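PDB 6PWJ: GGDEF and EAL domain-containing protein, which probably takes part in cyclic di-GMP signalling through a GGDEF domain joined to an EAL domain. Local coordinates for residues G37-S42 with V140-Q145; L50-I55 with Y95-I100; K4-E9 with L373-R378. All coordinates share one frame; numbering follows the deposited sequence.

Contact 1: residues G37-S42 with V140-Q145; sequences GWLSES and VSNKRQ
The indole of W38 slides past the side chain of N142, its far corner CH2 lying 3.9 Å from N142 CB. The two groups run in opposite directions with ring and amide planes 57° apart, so they overlap without stacking. Carrying CG anti to the backbone N (chi1 168°), W38 swings its ring forward from helix 28-41 toward the strand end, while its NE1 is engaged by the carbonyl of I44. L39 meets the same asparagine from another direction: the two side chains cross at about a right angle, and methyl CD2 comes within 3.8 Å of N142 ND2. That amide nitrogen is turned to backbone acceptors, giving a weak bond of 2.7 Å to R144 O and another hydrogen bond to the carbonyl of G43, and so links the end of the strand to the backbone at both places.

Q145 covers the C-terminal end of the helix. Its CG lies 3.3 Å from L39 O and 3.2 Å from S42 O, and its CA makes a CH···O contact of 3.5 Å with L39 O. A bend at chi2 (135°) then carries the amide across the last carbonyls, leaving NE2 3.2 Å from E41 O. S42 is the first residue to leave helical geometry, though its N still bonds W38 O, and Q145 lies over the carbonyls of this last turn.

Behind the strand, K143 forms a salt bridge with E106 at the start of helix 106-121. L39 and N142 both rest on L151 of helix 148-164, and strand 136-142 runs between strands 45-51 and 171-175. R391, from the EAL part of the chain, pairs with E41 and also binds the carbonyl of G37, so helix 28-41 lies between the GGDEF sheet and the EAL domain.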
loop_
_atom_site.group_PDB
_atom_site.type_symbol
_atom_site.label_atom_id
_atom_site.label_comp_id
_atom_site.label_asym_id
_atom_site.label_seq_id
_atom_site.Cartn_x
_atom_site.Cartn_y
_atom_site.Cartn_z
ATOM N N GLY A 37 2.044 -3.580 9.189
ATOM C CA GLY A 37 1.079 -3.906 8.152
ATOM C C GLY A 37 1.671 -4.758 7.046
ATOM O O GLY A 37 1.026 -5.690 6.555
ATOM N N TRP A 38 2.903 -4.454 6.637
ATOM C CA TRP A 38 3.541 -5.225 5.575
ATOM C C TRP A 38 3.929 -6.618 6.057
ATOM O O TRP A 38 3.802 -7.596 5.312
ATOM C CB TRP A 38 4.762 -4.471 5.051
ATOM C CG TRP A 38 5.645 -5.284 4.160
ATOM C CD1 TRP A 38 5.391 -5.656 2.872
ATOM C CD2 TRP A 38 6.936 -5.812 4.484
ATOM N NE1 TRP A 38 6.441 -6.392 2.377
ATOM C CE2 TRP A 38 7.402 -6.500 3.347
ATOM C CE3 TRP A 38 7.740 -5.772 5.626
ATOM C CZ2 TRP A 38 8.639 -7.144 3.320
ATOM C CZ3 TRP A 38 8.966 -6.412 5.597
ATOM C CH2 TRP A 38 9.403 -7.088 4.452
ATOM N N LEU A 39 4.404 -6.729 7.299
ATOM C CA LEU A 39 4.813 -8.032 7.816
ATOM C C LEU A 39 3.617 -8.951 8.028
ATOM O O LEU A 39 3.698 -10.155 7.759
ATOM C CB LEU A 39 5.594 -7.860 9.119
ATOM C CG LEU A 39 7.070 -7.488 8.976
ATOM C CD1 LEU A 39 7.714 -7.310 10.341
ATOM C CD2 LEU A 39 7.807 -8.546 8.168
ATOM N N SER A 40 2.499 -8.406 8.509
ATOM C CA SER A 40 1.325 -9.228 8.770
ATOM C C SER A 40 0.578 -9.612 7.500
ATOM O O SER A 40 -0.148 -10.611 7.504
ATOM C CB SER A 40 0.370 -8.503 9.723
ATOM O OG SER A 40 -0.220 -7.377 9.099
ATOM N N GLU A 41 0.742 -8.852 6.417
ATOM C CA GLU A 41 0.007 -9.126 5.188
ATOM C C GLU A 41 0.805 -9.990 4.216
ATOM O O GLU A 41 0.274 -10.964 3.673
ATOM C CB GLU A 41 -0.396 -7.813 4.510
ATOM C CG GLU A 41 -1.220 -8.015 3.250
ATOM C CD GLU A 41 -1.202 -6.809 2.334
ATOM O OE1 GLU A 41 -1.761 -5.758 2.714
ATOM O OE2 GLU A 41 -0.621 -6.912 1.234
ATOM N N SER A 42 2.071 -9.649 3.982
ATOM C CA SER A 42 2.885 -10.398 3.030
ATOM C C SER A 42 4.268 -10.699 3.592
ATOM O O SER A 42 4.695 -11.857 3.615
ATOM C CB SER A 42 3.009 -9.630 1.712
ATOM O OG SER A 42 3.773 -8.448 1.877
ATOM N N VAL A 140 17.973 -6.403 5.024
ATOM C CA VAL A 140 17.387 -7.702 5.335
ATOM C C VAL A 140 16.439 -8.090 4.211
ATOM O O VAL A 140 15.532 -7.324 3.866
ATOM C CB VAL A 140 16.644 -7.688 6.685
ATOM C CG1 VAL A 140 15.829 -8.960 6.848
ATOM C CG2 VAL A 140 17.630 -7.531 7.829
ATOM N N SER A 141 16.651 -9.270 3.639
ATOM C CA SER A 141 15.752 -9.832 2.642
ATOM C C SER A 141 14.787 -10.776 3.347
ATOM O O SER A 141 15.212 -11.763 3.956
ATOM C CB SER A 141 16.533 -10.563 1.549
ATOM O OG SER A 141 15.670 -11.019 0.523
ATOM N N ASN A 142 13.496 -10.469 3.272
ATOM C CA ASN A 142 12.466 -11.199 3.999
ATOM C C ASN A 142 11.578 -11.942 3.010
ATOM O O ASN A 142 11.153 -11.371 2.000
ATOM C CB ASN A 142 11.636 -10.246 4.862
ATOM C CG ASN A 142 10.997 -10.939 6.049
ATOM O OD1 ASN A 142 11.682 -11.347 6.988
ATOM N ND2 ASN A 142 9.674 -11.064 6.021
ATOM N N LYS A 143 11.298 -13.212 3.305
ATOM C CA LYS A 143 10.533 -14.068 2.406
ATOM C C LYS A 143 9.118 -14.360 2.882
ATOM O O LYS A 143 8.218 -14.480 2.048
ATOM C CB LYS A 143 11.255 -15.407 2.196
ATOM C CG LYS A 143 12.755 -15.297 1.978
ATOM C CD LYS A 143 13.097 -14.442 0.772
ATOM C CE LYS A 143 14.601 -14.412 0.540
ATOM N NZ LYS A 143 15.003 -13.355 -0.431
ATOM N N ARG A 144 8.895 -14.483 4.188
ATOM C CA ARG A 144 7.605 -14.901 4.715
ATOM C C ARG A 144 7.135 -13.936 5.795
ATOM O O ARG A 144 7.897 -13.110 6.304
ATOM C CB ARG A 144 7.666 -16.325 5.283
ATOM C CG ARG A 144 7.993 -17.390 4.255
ATOM C CD ARG A 144 7.939 -18.779 4.868
ATOM N NE ARG A 144 8.853 -18.915 5.999
ATOM C CZ ARG A 144 10.146 -19.203 5.885
ATOM N NH1 ARG A 144 10.682 -19.382 4.685
ATOM N NH2 ARG A 144 10.903 -19.309 6.967
ATOM N N GLN A 145 5.855 -14.059 6.140
ATOM C CA GLN A 145 5.291 -13.273 7.228
ATOM C C GLN A 145 5.941 -13.661 8.548
ATOM O O GLN A 145 6.066 -14.846 8.869
ATOM C CB GLN A 145 3.779 -13.484 7.301
ATOM C CG GLN A 145 3.014 -12.962 6.097
ATOM C CD GLN A 145 1.975 -13.947 5.599
ATOM O OE1 GLN A 145 2.293 -15.089 5.269
ATOM N NE2 GLN A 145 0.721 -13.509 5.543
#

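Contact 2: residues L50-I55 with Y95-I100; sequences LQAEFI and YEFGII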
loop_
_atom_site.group_PDB
_atom_site.type_symbol
_atom_site.label_atom_id
_atom_site.label_comp_id
_atom_site.label_asym_id
_atom_site.label_seq_id
_atom_site.Cartn_x
_atom_site.Cartn_y
_atom_site.Cartn_z
ATOM N N LEU A 50 19.456 2.652 7.658
ATOM C CA LEU A 50 20.620 3.475 7.358
ATOM C C LEU A 50 21.003 4.265 8.602
ATOM O O LEU A 50 20.231 5.110 9.068
ATOM C CB LEU A 50 20.338 4.419 6.190
ATOM C CG LEU A 50 21.431 5.451 5.900
ATOM C CD1 LEU A 50 22.756 4.760 5.622
ATOM C CD2 LEU A 50 21.030 6.346 4.738
ATOM N N GLN A 51 22.186 3.985 9.139
ATOM C CA GLN A 51 22.731 4.724 10.274
ATOM C C GLN A 51 23.699 5.767 9.728
ATOM O O GLN A 51 24.859 5.464 9.439
ATOM C CB GLN A 51 23.416 3.785 11.264
ATOM C CG GLN A 51 22.453 2.970 12.114
ATOM C CD GLN A 51 23.156 2.229 13.234
ATOM O OE1 GLN A 51 24.351 1.948 13.153
ATOM N NE2 GLN A 51 22.417 1.916 14.291
ATOM N N ALA A 52 23.214 7.001 9.582
ATOM C CA ALA A 52 24.028 8.104 9.070
ATOM C C ALA A 52 24.903 8.629 10.205
ATOM O O ALA A 52 24.582 9.604 10.890
ATOM C CB ALA A 52 23.148 9.198 8.482
ATOM N N GLU A 53 26.037 7.954 10.407
ATOM C CA GLU A 53 26.970 8.374 11.447
ATOM C C GLU A 53 27.460 9.797 11.217
ATOM O O GLU A 53 27.690 10.537 12.180
ATOM C CB GLU A 53 28.152 7.406 11.514
ATOM C CG GLU A 53 27.774 5.984 11.904
ATOM C CD GLU A 53 27.498 5.835 13.389
ATOM O OE1 GLU A 53 27.997 6.669 14.174
ATOM O OE2 GLU A 53 26.784 4.882 13.771
ATOM N N PHE A 54 27.622 10.202 9.954
ATOM C CA PHE A 54 28.089 11.555 9.674
ATOM C C PHE A 54 27.067 12.599 10.104
ATOM O O PHE A 54 27.442 13.717 10.473
ATOM C CB PHE A 54 28.420 11.703 8.188
ATOM C CG PHE A 54 27.213 11.775 7.297
ATOM C CD1 PHE A 54 26.506 10.631 6.968
ATOM C CD2 PHE A 54 26.795 12.988 6.774
ATOM C CE1 PHE A 54 25.399 10.693 6.142
ATOM C CE2 PHE A 54 25.689 13.058 5.947
ATOM C CZ PHE A 54 24.989 11.908 5.632
ATOM N N ILE A 55 25.777 12.256 10.064
ATOM C CA ILE A 55 24.762 13.166 10.582
ATOM C C ILE A 55 24.839 13.238 12.101
ATOM O O ILE A 55 24.648 14.306 12.695
ATOM C CB ILE A 55 23.363 12.738 10.105
ATOM C CG1 ILE A 55 23.195 13.030 8.612
ATOM C CG2 ILE A 55 22.288 13.431 10.928
ATOM C CD1 ILE A 55 21.843 12.634 8.056
ATOM N N TYR A 95 19.551 10.385 13.466
ATOM C CA TYR A 95 20.502 10.121 12.395
ATOM C C TYR A 95 20.257 8.784 11.706
ATOM O O TYR A 95 21.067 8.379 10.864
ATOM C CB TYR A 95 21.938 10.163 12.930
ATOM C CG TYR A 95 22.317 8.946 13.742
ATOM C CD1 TYR A 95 21.879 8.796 15.052
ATOM C CD2 TYR A 95 23.110 7.945 13.198
ATOM C CE1 TYR A 95 22.222 7.682 15.796
ATOM C CE2 TYR A 95 23.459 6.829 13.934
ATOM C CZ TYR A 95 23.013 6.701 15.232
ATOM O OH TYR A 95 23.360 5.590 15.967
ATOM N N GLU A 96 19.173 8.092 12.040
ATOM C CA GLU A 96 18.882 6.773 11.502
ATOM C C GLU A 96 17.644 6.825 10.616
ATOM O O GLU A 96 16.734 7.631 10.836
ATOM C CB GLU A 96 18.680 5.758 12.632
ATOM C CG GLU A 96 19.851 5.689 13.598
ATOM C CD GLU A 96 19.684 4.611 14.648
ATOM O OE1 GLU A 96 18.867 4.798 15.575
ATOM O OE2 GLU A 96 20.369 3.572 14.542
ATOM N N PHE A 97 17.622 5.959 9.606
ATOM C CA PHE A 97 16.542 5.932 8.631
ATOM C C PHE A 97 16.148 4.493 8.341
ATOM O O PHE A 97 17.010 3.619 8.206
ATOM C CB PHE A 97 16.951 6.634 7.329
ATOM C CG PHE A 97 17.344 8.070 7.515
ATOM C CD1 PHE A 97 18.631 8.406 7.898
ATOM C CD2 PHE A 97 16.426 9.086 7.305
ATOM C CE1 PHE A 97 18.995 9.727 8.071
ATOM C CE2 PHE A 97 16.785 10.408 7.476
ATOM C CZ PHE A 97 18.072 10.730 7.859
ATOM N N GLY A 98 14.846 4.255 8.242
ATOM C CA GLY A 98 14.303 2.938 7.945
ATOM C C GLY A 98 13.600 2.948 6.599
ATOM O O GLY A 98 12.861 3.885 6.284
ATOM N N ILE A 99 13.835 1.902 5.812
ATOM C CA ILE A 99 13.283 1.785 4.468
ATOM C C ILE A 99 12.657 0.406 4.318
ATOM O O ILE A 99 13.271 -0.604 4.681
ATOM C CB ILE A 99 14.357 2.010 3.388
ATOM C CG1 ILE A 99 15.065 3.346 3.612
ATOM C CG2 ILE A 99 13.736 1.966 2.004
ATOM C CD1 ILE A 99 16.161 3.624 2.608
ATOM N N ILE A 100 11.440 0.366 3.784
ATOM C CA ILE A 100 10.717 -0.876 3.534
ATOM C C ILE A 100 10.484 -0.978 2.033
ATOM O O ILE A 100 9.905 -0.067 1.427
ATOM C CB ILE A 100 9.388 -0.931 4.303
ATOM C CG1 ILE A 100 9.611 -0.584 5.777
ATOM C CG2 ILE A 100 8.758 -2.307 4.176
ATOM C CD1 ILE A 100 8.332 -0.481 6.581
#
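Y95 lies against the turn that joins strand 45-51 to helix 53-61. Its CB sits 3.8 Å from I55 CG2, and CB and CD2 both border A52 O, which sits at the ring edge near its plane, 3.2 Å from Y95 CD2. Farther out, CE2 comes 4.0 Å from Q51 CB and close to the carboxylate of E53, which runs alongside the ring and has its salt bridge with K56. At the tip, OH is 4.1 Å from Q51 NE2. With Y95 CG between the backbone N and carbonyl carbon (chi1 75°), the ring is laid along A52 and E53. E96 CG lies over the centre of one face of the ring.

Q51 and E96, a non-hydrogen-bonded antiparallel pair, extend side by side; Q51 NE2 donates to E96 OE2 at 2.6 Å, with the acceptor 24° out of the amide plane. L50 and F97 form the adjacent hydrogen-bonded pair (L50 N to F97 O 2.7 Å, F97 N to L50 O 2.8 Å), and A52 N to Y95 O, 2.9 Å, extends the pairing into the turn.

Y95, E96 and F97 appear to occupy the Asp-Glu-Phe positions of the GGDEF signature, on its hairpin. L50 and F97 share the opposite sheet face from Q51 and E96, meeting helices 106-121 and 64-81 respectively; strand 96-102 runs between strands 88-91 and 45-51.

Contact 3: residues K4-E9 with L373-R378; sequences KAQAKE and LTSISR
Q6 crosses R378 at about a right angle, its OE1 accepting a weak, strongly bent hydrogen bond from R378 NE (3.3 Å, 121° at the hydrogen). One helical turn along, E9 approaches the same arginine at the edge of its guanidinium, near the plane. With CG anti to the backbone N (chi1 -175°) and an extended chain, E9 carries its carboxylate across to the other helix. Its OE1 lies 3.6 Å from R378 NH2, a long salt bridge, and accepts a hydrogen bond from the S375 hydroxyl (OG to OE1 2.9 Å); both rest on an oxygen of uncertain position.

Around these groups, T374 CG2 lies 3.5 Å above one face of the R378 guanidinium, offset toward its rim. S375 also packs on A10 and L13, farther along helix 3-18.

The axes of 4-9 and 373-378 approach to 8.5 Å and run roughly antiparallel, 145° apart, with a largely polar interface. Helix 367-381 connects the parallel strands 353-356 and 386-389 as a beta-alpha-beta crossover, the unit from which the barrel of EAL domains is built, and helix 3-18 packs on its outer side.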
loop_
_atom_site.group_PDB
_atom_site.type_symbol
_atom_site.label_atom_id
_atom_site.label_comp_id
_atom_site.label_asym_id
_atom_site.label_seq_id
_atom_site.Cartn_x
_atom_site.Cartn_y
_atom_site.Cartn_z
ATOM N N LYS A 4 -12.595 22.185 1.304
ATOM C CA LYS A 4 -11.218 22.665 1.245
ATOM C C LYS A 4 -10.680 22.976 2.635
ATOM O O LYS A 4 -9.494 22.760 2.912
ATOM C CB LYS A 4 -11.119 23.889 0.335
ATOM C CG LYS A 4 -11.349 23.570 -1.132
ATOM C CD LYS A 4 -10.381 24.331 -2.024
ATOM C CE LYS A 4 -10.445 23.826 -3.459
ATOM N NZ LYS A 4 -9.469 24.521 -4.344
ATOM N N ALA A 5 -11.535 23.476 3.527
ATOM C CA ALA A 5 -11.113 23.670 4.910
ATOM C C ALA A 5 -10.908 22.332 5.610
ATOM O O ALA A 5 -9.942 22.158 6.362
ATOM C CB ALA A 5 -12.139 24.521 5.656
ATOM N N GLN A 6 -11.801 21.371 5.363
ATOM C CA GLN A 6 -11.679 20.061 5.994
ATOM C C GLN A 6 -10.491 19.289 5.435
ATOM O O GLN A 6 -9.715 18.693 6.190
ATOM C CB GLN A 6 -12.974 19.270 5.806
ATOM C CG GLN A 6 -13.011 17.954 6.562
ATOM C CD GLN A 6 -12.998 18.149 8.065
ATOM O OE1 GLN A 6 -14.002 18.538 8.661
ATOM N NE2 GLN A 6 -11.854 17.885 8.685
ATOM N N ALA A 7 -10.336 19.285 4.108
ATOM C CA ALA A 7 -9.220 18.567 3.500
ATOM C C ALA A 7 -7.883 19.137 3.953
ATOM O O ALA A 7 -6.951 18.387 4.261
ATOM C CB ALA A 7 -9.332 18.609 1.976
ATOM N N LYS A 8 -7.766 20.467 3.993
ATOM C CA LYS A 8 -6.530 21.076 4.469
ATOM C C LYS A 8 -6.288 20.758 5.939
ATOM O O LYS A 8 -5.137 20.594 6.360
ATOM C CB LYS A 8 -6.562 22.586 4.240
ATOM C CG LYS A 8 -6.489 22.981 2.772
ATOM C CD LYS A 8 -6.575 24.488 2.589
ATOM C CE LYS A 8 -6.525 24.864 1.116
ATOM N NZ LYS A 8 -6.709 26.325 0.903
ATOM N N GLU A 9 -7.356 20.667 6.736
ATOM C CA GLU A 9 -7.203 20.224 8.117
ATOM C C GLU A 9 -6.716 18.782 8.174
ATOM O O GLU A 9 -5.878 18.432 9.014
ATOM C CB GLU A 9 -8.525 20.367 8.870
ATOM C CG GLU A 9 -8.427 20.038 10.352
ATOM C CD GLU A 9 -9.730 19.514 10.923
ATOM O OE1 GLU A 9 -10.429 18.760 10.214
ATOM O OE2 GLU A 9 -10.056 19.859 12.078
ATOM N N LEU A 373 -7.405 10.420 11.703
ATOM C CA LEU A 373 -8.436 9.502 11.231
ATOM C C LEU A 373 -9.776 10.212 11.092
ATOM O O LEU A 373 -10.423 10.144 10.041
ATOM C CB LEU A 373 -8.550 8.310 12.182
ATOM C CG LEU A 373 -9.639 7.284 11.865
ATOM C CD1 LEU A 373 -9.419 6.678 10.489
ATOM C CD2 LEU A 373 -9.672 6.203 12.932
ATOM N N THR A 374 -10.206 10.905 12.148
ATOM C CA THR A 374 -11.474 11.625 12.096
ATOM C C THR A 374 -11.471 12.658 10.975
ATOM O O THR A 374 -12.420 12.742 10.188
ATOM C CB THR A 374 -11.753 12.295 13.441
ATOM O OG1 THR A 374 -11.825 11.297 14.467
ATOM C CG2 THR A 374 -13.066 13.058 13.388
ATOM N N SER A 375 -10.400 13.449 10.884
ATOM C CA SER A 375 -10.340 14.497 9.870
ATOM C C SER A 375 -10.300 13.903 8.467
ATOM O O SER A 375 -11.036 14.342 7.576
ATOM C CB SER A 375 -9.123 15.391 10.116
ATOM O OG SER A 375 -9.080 16.463 9.190
ATOM N N ILE A 376 -9.446 12.899 8.254
ATOM C CA ILE A 376 -9.333 12.287 6.934
ATOM C C ILE A 376 -10.636 11.602 6.546
ATOM O O ILE A 376 -10.983 11.531 5.361
ATOM C CB ILE A 376 -8.147 11.303 6.901
ATOM C CG1 ILE A 376 -7.471 11.314 5.528
ATOM C CG2 ILE A 376 -8.610 9.896 7.243
ATOM C CD1 ILE A 376 -6.519 12.470 5.323
ATOM N N SER A 377 -11.381 11.094 7.531
ATOM C CA SER A 377 -12.637 10.412 7.244
ATOM C C SER A 377 -13.781 11.401 7.052
ATOM O O SER A 377 -14.658 11.181 6.208
ATOM C CB SER A 377 -12.966 9.425 8.366
ATOM O OG SER A 377 -11.906 8.502 8.555
ATOM N N ARG A 378 -13.795 12.490 7.826
ATOM C CA ARG A 378 -14.815 13.515 7.631
ATOM C C ARG A 378 -14.750 14.095 6.224
ATOM O O ARG A 378 -15.786 14.406 5.625
ATOM C CB ARG A 378 -14.660 14.630 8.665
ATOM C CG ARG A 378 -15.430 14.428 9.961
ATOM C CD ARG A 378 -15.524 15.745 10.721
ATOM N NE ARG A 378 -14.202 16.273 11.049
ATOM C CZ ARG A 378 -13.773 16.504 12.286
ATOM N NH1 ARG A 378 -14.571 16.275 13.321
ATOM N NH2 ARG A 378 -12.550 16.978 12.487
#

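From the N terminus, helix 3-18 enters contact 3 at once, and its partner helix 367-381 comes only near the end of the chain; the loop so closed encloses both other contacts. Helix 28-41 follows and opens contact 1, completed at the end of strand 136-142. Within that loop lies contact 2, so the three are nested, none crossing. Contact 1 sets the end of helix 28-41 against the end of a sheet strand, and contact 2 pairs two strands of the same GGDEF sheet; they touch through W38 CE3 and I100 CG2, 3.9 Å apart. Contact 3, its centre about 31 Å from that of contact 1, fastens the N-terminal helix to the EAL domain.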